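Local coordinates for protein Hia (Haemophilus influenzae, PDB 1S7M) that probably mediates adhesion to host cells as a homotrimeric autotransporter of the outer membrane, this piece being part of its binding region, at residues Phe141-Gly144 with Asn148-Gly151; Ala70-Lys75 with Leu84-Glu89; Asp88-Gly91 with Thr96-Val99. All coordinates share one frame; numbering follows the deposited sequence.

Interaction 1 of 3, residues Phe141-Gly144 with Asn148-Gly151; sequences FKSG and NVSG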
loop_
_atom_site.group_PDB
_atom_site.type_symbol
_atom_site.label_atom_id
_atom_site.label_comp_id
_atom_site.label_asym_id
_atom_site.label_seq_id
_atom_site.Cartn_x
_atom_site.Cartn_y
_atom_site.Cartn_z
ATOM N N PHE A 141 -6.214 -8.214 20.787
ATOM C CA PHE A 141 -5.986 -7.740 22.135
ATOM C C PHE A 141 -6.800 -8.644 23.065
ATOM O O PHE A 141 -8.041 -8.678 23.005
ATOM C CB PHE A 141 -6.393 -6.270 22.228
ATOM C CG PHE A 141 -5.608 -5.379 21.289
ATOM C CD1 PHE A 141 -6.006 -5.217 19.952
ATOM C CD2 PHE A 141 -4.420 -4.772 21.715
ATOM C CE1 PHE A 141 -5.226 -4.461 19.053
ATOM C CE2 PHE A 141 -3.636 -4.021 20.820
ATOM C CZ PHE A 141 -4.039 -3.866 19.486
ATOM N N LYS A 142 -6.087 -9.386 23.908
ATOM C CA LYS A 142 -6.699 -10.349 24.797
ATOM C C LYS A 142 -6.789 -9.982 26.258
ATOM O O LYS A 142 -5.895 -9.349 26.824
ATOM C CB LYS A 142 -5.978 -11.694 24.694
ATOM C CG LYS A 142 -5.334 -11.968 23.338
ATOM C CD LYS A 142 -5.290 -13.458 22.991
ATOM C CE LYS A 142 -4.948 -14.325 24.192
ATOM N NZ LYS A 142 -4.794 -15.769 23.836
ATOM N N SER A 143 -7.893 -10.399 26.867
ATOM C CA SER A 143 -8.112 -10.173 28.277
ATOM C C SER A 143 -7.135 -11.093 28.996
ATOM O O SER A 143 -6.783 -12.163 28.500
ATOM C CB SER A 143 -9.550 -10.545 28.654
ATOM O OG SER A 143 -10.477 -9.687 28.013
ATOM N N GLY A 144 -6.687 -10.666 30.161
ATOM C CA GLY A 144 -5.766 -11.474 30.933
ATOM C C GLY A 144 -6.310 -11.439 32.343
ATOM O O GLY A 144 -7.286 -10.726 32.607
ATOM N N ASN A 148 -10.412 -7.069 31.546
ATOM C CA ASN A 148 -11.271 -7.453 30.433
ATOM C C ASN A 148 -11.041 -6.543 29.244
ATOM O O ASN A 148 -11.190 -5.333 29.337
ATOM C CB ASN A 148 -12.753 -7.441 30.831
ATOM C CG ASN A 148 -13.145 -8.666 31.656
ATOM O OD1 ASN A 148 -12.553 -9.752 31.513
ATOM N ND2 ASN A 148 -14.158 -8.503 32.515
ATOM N N VAL A 149 -10.670 -7.151 28.127
ATOM C CA VAL A 149 -10.375 -6.398 26.913
ATOM C C VAL A 149 -11.443 -6.643 25.844
ATOM O O VAL A 149 -11.594 -7.764 25.357
ATOM C CB VAL A 149 -8.978 -6.801 26.358
ATOM C CG1 VAL A 149 -8.583 -5.883 25.238
ATOM C CG2 VAL A 149 -7.952 -6.776 27.477
ATOM N N SER A 150 -12.166 -5.589 25.472
ATOM C CA SER A 150 -13.236 -5.719 24.468
ATOM C C SER A 150 -13.159 -4.693 23.352
ATOM O O SER A 150 -12.624 -3.596 23.542
ATOM C CB SER A 150 -14.618 -5.608 25.139
ATOM O OG SER A 150 -14.801 -4.304 25.670
ATOM N N GLY A 151 -13.727 -5.052 22.200
ATOM C CA GLY A 151 -13.721 -4.156 21.047
ATOM C C GLY A 151 -15.112 -3.813 20.511
ATOM O O GLY A 151 -16.103 -4.483 20.831
HETATM O O HOH W 1 -10.127 -9.671 24.242
#
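Ser143 and Val149 meet where the chain turns back between strand 138-143 and strand 147-154, in the Trp ring domain of this trimeric autotransporter adhesin. The two short strand segments run roughly antiparallel, with 139° between their directions. Their axes come within 5.2 Å of each other. They do not form a backbone hydrogen-bond ladder here. The direct polar link uses a side chain instead: the N-H of Val149 points almost straight at Ser143 OG, with an angle of 177°. The modelled separation of Val149 N and Ser143 OG is 2.5 Å, which is short, so its exact length is doubtful. The serine hydroxyl lies anti to its own carbonyl carbon (chi1 -65°), and this swings it across to the facing backbone.

The apolar part is carried by Val149, whose two methyl groups divide the work. CG1 touches the root of the Phe141 side chain, with Val149 CG1 3.7 Å from Phe141 CB. The Phe141 ring continues past Val149 and meets Phe141 of both neighbouring subunits edge-to-face. CG2 packs against the backbone, with Val149 CG2 3.4 Å from Lys142 O, and it also touches Ser143 CA.

Each strand finds its regular pairing with other partners. Backbone bonds join Asn148 and Ser150 to strand 157-164, and Phe141 takes part in parallel ladders with strands of both other subunits. The two strands are neighbours in the chain but pair mainly with other strands, in part across subunits, so they do not form a regular two-stranded hairpin here. A water fills in where direct backbone bonds are absent. It donates to both carbonyls, lying 2.6 Å from Phe141 O and 2.7 Å from Val149 O.

Interaction 2 of 3, residues Ala70-Lys75 with Leu84-Glu89; sequences ADNLTK and LTNLDE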
loop_
_atom_site.group_PDB
_atom_site.type_symbol
_atom_site.label_atom_id
_atom_site.label_comp_id
_atom_site.label_asym_id
_atom_site.label_seq_id
_atom_site.Cartn_x
_atom_site.Cartn_y
_atom_site.Cartn_z
ATOM N N ALA A 70 19.303 9.282 10.519
ATOM C CA ALA A 70 19.408 8.374 11.661
ATOM C C ALA A 70 18.239 7.369 11.688
ATOM O O ALA A 70 18.428 6.172 11.923
ATOM C CB ALA A 70 19.445 9.182 12.974
ATOM N N ASP A 71 17.031 7.858 11.439
ATOM C CA ASP A 71 15.875 6.976 11.426
ATOM C C ASP A 71 15.969 5.898 10.343
ATOM O O ASP A 71 15.715 4.711 10.606
ATOM C CB ASP A 71 14.590 7.775 11.226
ATOM C CG ASP A 71 13.349 6.891 11.344
ATOM O OD1 ASP A 71 12.837 6.411 10.310
ATOM O OD2 ASP A 71 12.918 6.650 12.487
ATOM N N ASN A 72 16.343 6.289 9.126
ATOM C CA ASN A 72 16.416 5.305 8.049
ATOM C C ASN A 72 17.486 4.268 8.321
ATOM O O ASN A 72 17.276 3.078 8.090
ATOM C CB ASN A 72 16.671 5.970 6.685
ATOM C CG ASN A 72 15.965 5.245 5.542
ATOM O OD1 ASN A 72 16.579 4.852 4.538
ATOM N ND2 ASN A 72 14.645 5.059 5.697
ATOM N N LEU A 73 18.637 4.703 8.822
ATOM C CA LEU A 73 19.736 3.769 9.113
ATOM C C LEU A 73 19.395 2.788 10.253
ATOM O O LEU A 73 19.728 1.607 10.185
ATOM C CB LEU A 73 21.022 4.549 9.461
ATOM C CG LEU A 73 22.280 3.704 9.717
ATOM C CD1 LEU A 73 22.525 2.773 8.543
ATOM C CD2 LEU A 73 23.510 4.626 9.922
ATOM N N THR A 74 18.743 3.293 11.298
ATOM C CA THR A 74 18.357 2.479 12.441
ATOM C C THR A 74 17.474 1.324 11.962
ATOM O O THR A 74 17.692 0.156 12.313
ATOM C CB THR A 74 17.547 3.309 13.452
ATOM O OG1 THR A 74 18.366 4.352 13.977
ATOM C CG2 THR A 74 17.066 2.455 14.604
ATOM N N LYS A 75 16.484 1.671 11.142
ATOM C CA LYS A 75 15.560 0.682 10.626
ATOM C C LYS A 75 16.312 -0.278 9.719
ATOM O O LYS A 75 16.055 -1.489 9.746
ATOM C CB LYS A 75 14.394 1.383 9.903
ATOM C CG LYS A 75 13.431 2.077 10.889
ATOM C CD LYS A 75 12.426 3.002 10.217
ATOM C CE LYS A 75 11.445 3.529 11.266
ATOM N NZ LYS A 75 10.637 4.681 10.769
ATOM N N LEU A 84 10.689 -5.123 5.475
ATOM C CA LEU A 84 9.642 -4.113 5.275
ATOM C C LEU A 84 10.146 -3.146 4.212
ATOM O O LEU A 84 11.316 -2.767 4.233
ATOM C CB LEU A 84 9.377 -3.322 6.555
ATOM C CG LEU A 84 8.640 -4.017 7.696
ATOM C CD1 LEU A 84 8.381 -3.013 8.810
ATOM C CD2 LEU A 84 7.317 -4.573 7.164
ATOM N N THR A 85 9.267 -2.734 3.304
ATOM C CA THR A 85 9.630 -1.790 2.236
ATOM C C THR A 85 10.200 -0.475 2.804
ATOM O O THR A 85 9.686 0.069 3.781
ATOM C CB THR A 85 8.399 -1.481 1.364
ATOM O OG1 THR A 85 7.850 -2.717 0.877
ATOM C CG2 THR A 85 8.767 -0.593 0.191
ATOM N N ASN A 86 11.272 0.033 2.203
ATOM C CA ASN A 86 11.870 1.290 2.686
ATOM C C ASN A 86 11.441 2.371 1.724
ATOM O O ASN A 86 11.900 2.401 0.583
ATOM C CB ASN A 86 13.406 1.186 2.722
ATOM C CG ASN A 86 14.090 2.538 3.039
ATOM O OD1 ASN A 86 13.437 3.523 3.385
ATOM N ND2 ASN A 86 15.415 2.564 2.943
ATOM N N LEU A 87 10.545 3.246 2.176
ATOM C CA LEU A 87 10.030 4.307 1.324
ATOM C C LEU A 87 10.797 5.601 1.395
ATOM O O LEU A 87 10.478 6.532 0.668
ATOM C CB LEU A 87 8.565 4.620 1.677
ATOM C CG LEU A 87 7.577 3.459 1.514
ATOM C CD1 LEU A 87 6.224 3.842 2.082
ATOM C CD2 LEU A 87 7.472 3.105 0.036
ATOM N N ASP A 88 11.802 5.672 2.261
ATOM C CA ASP A 88 12.519 6.934 2.436
ATOM C C ASP A 88 14.027 6.938 2.133
ATOM O O ASP A 88 14.751 7.785 2.660
ATOM C CB ASP A 88 12.311 7.439 3.875
ATOM C CG ASP A 88 10.843 7.441 4.302
ATOM O OD1 ASP A 88 9.996 7.961 3.543
ATOM O OD2 ASP A 88 10.540 6.937 5.409
ATOM N N GLU A 89 14.510 6.016 1.304
ATOM C CA GLU A 89 15.935 6.019 0.990
ATOM C C GLU A 89 16.344 7.325 0.281
ATOM O O GLU A 89 15.705 7.761 -0.678
ATOM C CB GLU A 89 16.320 4.815 0.119
ATOM C CG GLU A 89 17.835 4.768 -0.228
ATOM C CD GLU A 89 18.226 3.550 -1.061
ATOM O OE1 GLU A 89 17.381 3.057 -1.845
ATOM O OE2 GLU A 89 19.389 3.088 -0.950
#
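Asn72 and Asn86 join their side-chain amides across this contact, tying the helix 70-77 to the short, weakly bonded strand about 85-86. Two hydrogen bonds run in opposite senses. Asn86 ND2 donates to Asn72 OD1 at 3.0 Å, and Asn72 ND2 donates to Asn86 OD1, also at 3.0 Å. The two side chains reach out to meet each other, but their amide planes are turned 47° apart, so the pair is twisted rather than flat. Asn86 OD1 lies in the amide plane of Asn72, while Asn72 ND2 stands above the carbonyl plane of Asn86, 39° out of it. Asn86 extends its amide towards the helix with CG anti to the backbone N (chi1 172°).

A third hydrogen bond lies within 84-89. Asp88 N donates to Asn86 OD1 at 2.9 Å, closing an Asx turn. It reaches this oxygen from the face opposite to Asn72 ND2, so OD1 is gripped from both faces.

The remaining contacts between the segments are van der Waals. Asn72 ND2 lies 3.8 Å from Asp88 CB, and Asn72 OD1 lies 3.8 Å from Glu89 CA. Phe58 packs against both asparagines, and Phe63 also covers Asn72.

Charge acts along the helix, one turn apart: Lys75 NZ makes a salt bridge at 2.8 Å on the syn lone pair of Asp71 OD1. The carboxylate of Glu89 is paired with Lys56 instead.

Both asparagines are buried, and each amide donates once to the other. Each thus meets part of the other's hydrogen-bonding need inside the fold. The Asp88 N-H requires an oxygen at OD1 of Asn86; this sets the flip of Asn86 and, through the pair, that of Asn72.

Interaction 3 of 3, residues Asp88-Gly91 with Thr96-Val99; sequences DEKG and TPVV
Val98 CG2 sits over one face of the Lys90-Gly91 peptide, 3.5 Å from Lys90 C, in an antiparallel bridge that closes a surface loop. The N-H of that peptide points to the facing chain: Gly91 N donates to Thr96 O at 2.9 Å, approaching the oxygen almost end-on (C=O...N angle 171°). A second flat group, the Thr96-Pro97 peptide, has Lys90 CD over a face, 3.8 Å from Thr96 C. A third is the Glu89 carboxylate, which presents a face to Val98 CG2. Its OE1 is held by a salt bridge to Lys56.

Lys90 and Pro97 form the non-hydrogen-bonded pair of this single bridge, a position whose backbone N-H is not used in the bridge, so proline is compatible with it. The second backbone bond runs from Val98 N to Glu89 O at 2.8 Å. Lys90 bends back at chi2 (-61°) and again at chi4, which brings its NZ to Asp88 O at 2.9 Å. Arg111 of the third subunit packs on Pro97. Glu89 O is also joined to Val99 N through a water, which donates to Glu89 O at 2.7 Å and accepts from Val99 N at 3.1 Å.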
loop_
_atom_site.group_PDB
_atom_site.type_symbol
_atom_site.label_atom_id
_atom_site.label_comp_id
_atom_site.label_asym_id
_atom_site.label_seq_id
_atom_site.Cartn_x
_atom_site.Cartn_y
_atom_site.Cartn_z
ATOM N N ASP A 88 11.802 5.672 2.261
ATOM C CA ASP A 88 12.519 6.934 2.436
ATOM C C ASP A 88 14.027 6.938 2.133
ATOM O O ASP A 88 14.751 7.785 2.660
ATOM C CB ASP A 88 12.311 7.439 3.875
ATOM C CG ASP A 88 10.843 7.441 4.302
ATOM O OD1 ASP A 88 9.996 7.961 3.543
ATOM O OD2 ASP A 88 10.540 6.937 5.409
ATOM N N GLU A 89 14.510 6.016 1.304
ATOM C CA GLU A 89 15.935 6.019 0.990
ATOM C C GLU A 89 16.344 7.325 0.281
ATOM O O GLU A 89 15.705 7.761 -0.678
ATOM C CB GLU A 89 16.320 4.815 0.119
ATOM C CG GLU A 89 17.835 4.768 -0.228
ATOM C CD GLU A 89 18.226 3.550 -1.061
ATOM O OE1 GLU A 89 17.381 3.057 -1.845
ATOM O OE2 GLU A 89 19.389 3.088 -0.950
ATOM N N LYS A 90 17.420 7.940 0.761
ATOM C CA LYS A 90 17.916 9.187 0.181
ATOM C C LYS A 90 19.158 8.993 -0.695
ATOM O O LYS A 90 19.967 8.095 -0.465
ATOM C CB LYS A 90 18.218 10.194 1.294
ATOM C CG LYS A 90 16.991 10.630 2.091
ATOM C CD LYS A 90 15.960 11.323 1.190
ATOM C CE LYS A 90 14.688 11.724 1.963
ATOM N NZ LYS A 90 13.961 10.528 2.541
ATOM N N GLY A 91 19.290 9.848 -1.709
ATOM C CA GLY A 91 20.412 9.779 -2.630
ATOM C C GLY A 91 21.677 10.493 -2.171
ATOM O O GLY A 91 21.790 10.907 -1.017
ATOM N N THR A 96 17.327 14.348 -1.514
ATOM C CA THR A 96 16.461 13.941 -2.593
ATOM C C THR A 96 16.196 12.434 -2.476
ATOM O O THR A 96 17.124 11.621 -2.379
ATOM C CB THR A 96 17.106 14.229 -3.960
ATOM O OG1 THR A 96 17.408 15.630 -4.059
ATOM C CG2 THR A 96 16.142 13.825 -5.112
ATOM N N PRO A 97 14.916 12.045 -2.476
ATOM C CA PRO A 97 14.569 10.625 -2.371
ATOM C C PRO A 97 15.156 9.889 -3.557
ATOM O O PRO A 97 15.207 10.431 -4.641
ATOM C CB PRO A 97 13.047 10.633 -2.434
ATOM C CG PRO A 97 12.675 11.989 -1.850
ATOM C CD PRO A 97 13.715 12.900 -2.482
ATOM N N VAL A 98 15.618 8.670 -3.360
ATOM C CA VAL A 98 16.134 7.901 -4.488
ATOM C C VAL A 98 14.973 7.629 -5.476
ATOM O O VAL A 98 15.156 7.669 -6.698
ATOM C CB VAL A 98 16.727 6.560 -4.005
ATOM C CG1 VAL A 98 16.978 5.630 -5.200
ATOM C CG2 VAL A 98 18.048 6.825 -3.237
ATOM N N VAL A 99 13.787 7.342 -4.931
ATOM C CA VAL A 99 12.594 7.075 -5.740
ATOM C C VAL A 99 11.640 8.259 -5.620
ATOM O O VAL A 99 11.197 8.593 -4.522
ATOM C CB VAL A 99 11.834 5.801 -5.238
ATOM C CG1 VAL A 99 10.659 5.489 -6.173
ATOM C CG2 VAL A 99 12.792 4.614 -5.124
HETATM O O HOH W 2 13.433 6.970 -1.858
#

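Overall arrangement
From the N terminus, interaction 2 comes first: helix 70-77 leads into a loop that returns at 84-89, next to the helix. Interaction 3 begins on the stretch where interaction 2 ends, sharing Asp88 and Glu89, and closes the short loop 92-95. Their centres are about 10 Å apart. The chain then passes through helix 107-111 to the Trp ring strands, where interaction 1 closes the tight connection 145-147, its centre about 33 Å from that of interaction 2. Interaction 1 follows both others in series; none nests in another. Interaction 2 joins helix 70-77 to 84-89, interaction 3 the two sides of loop 92-95, and interaction 1 two C-terminal strands. All three touch the third subunit.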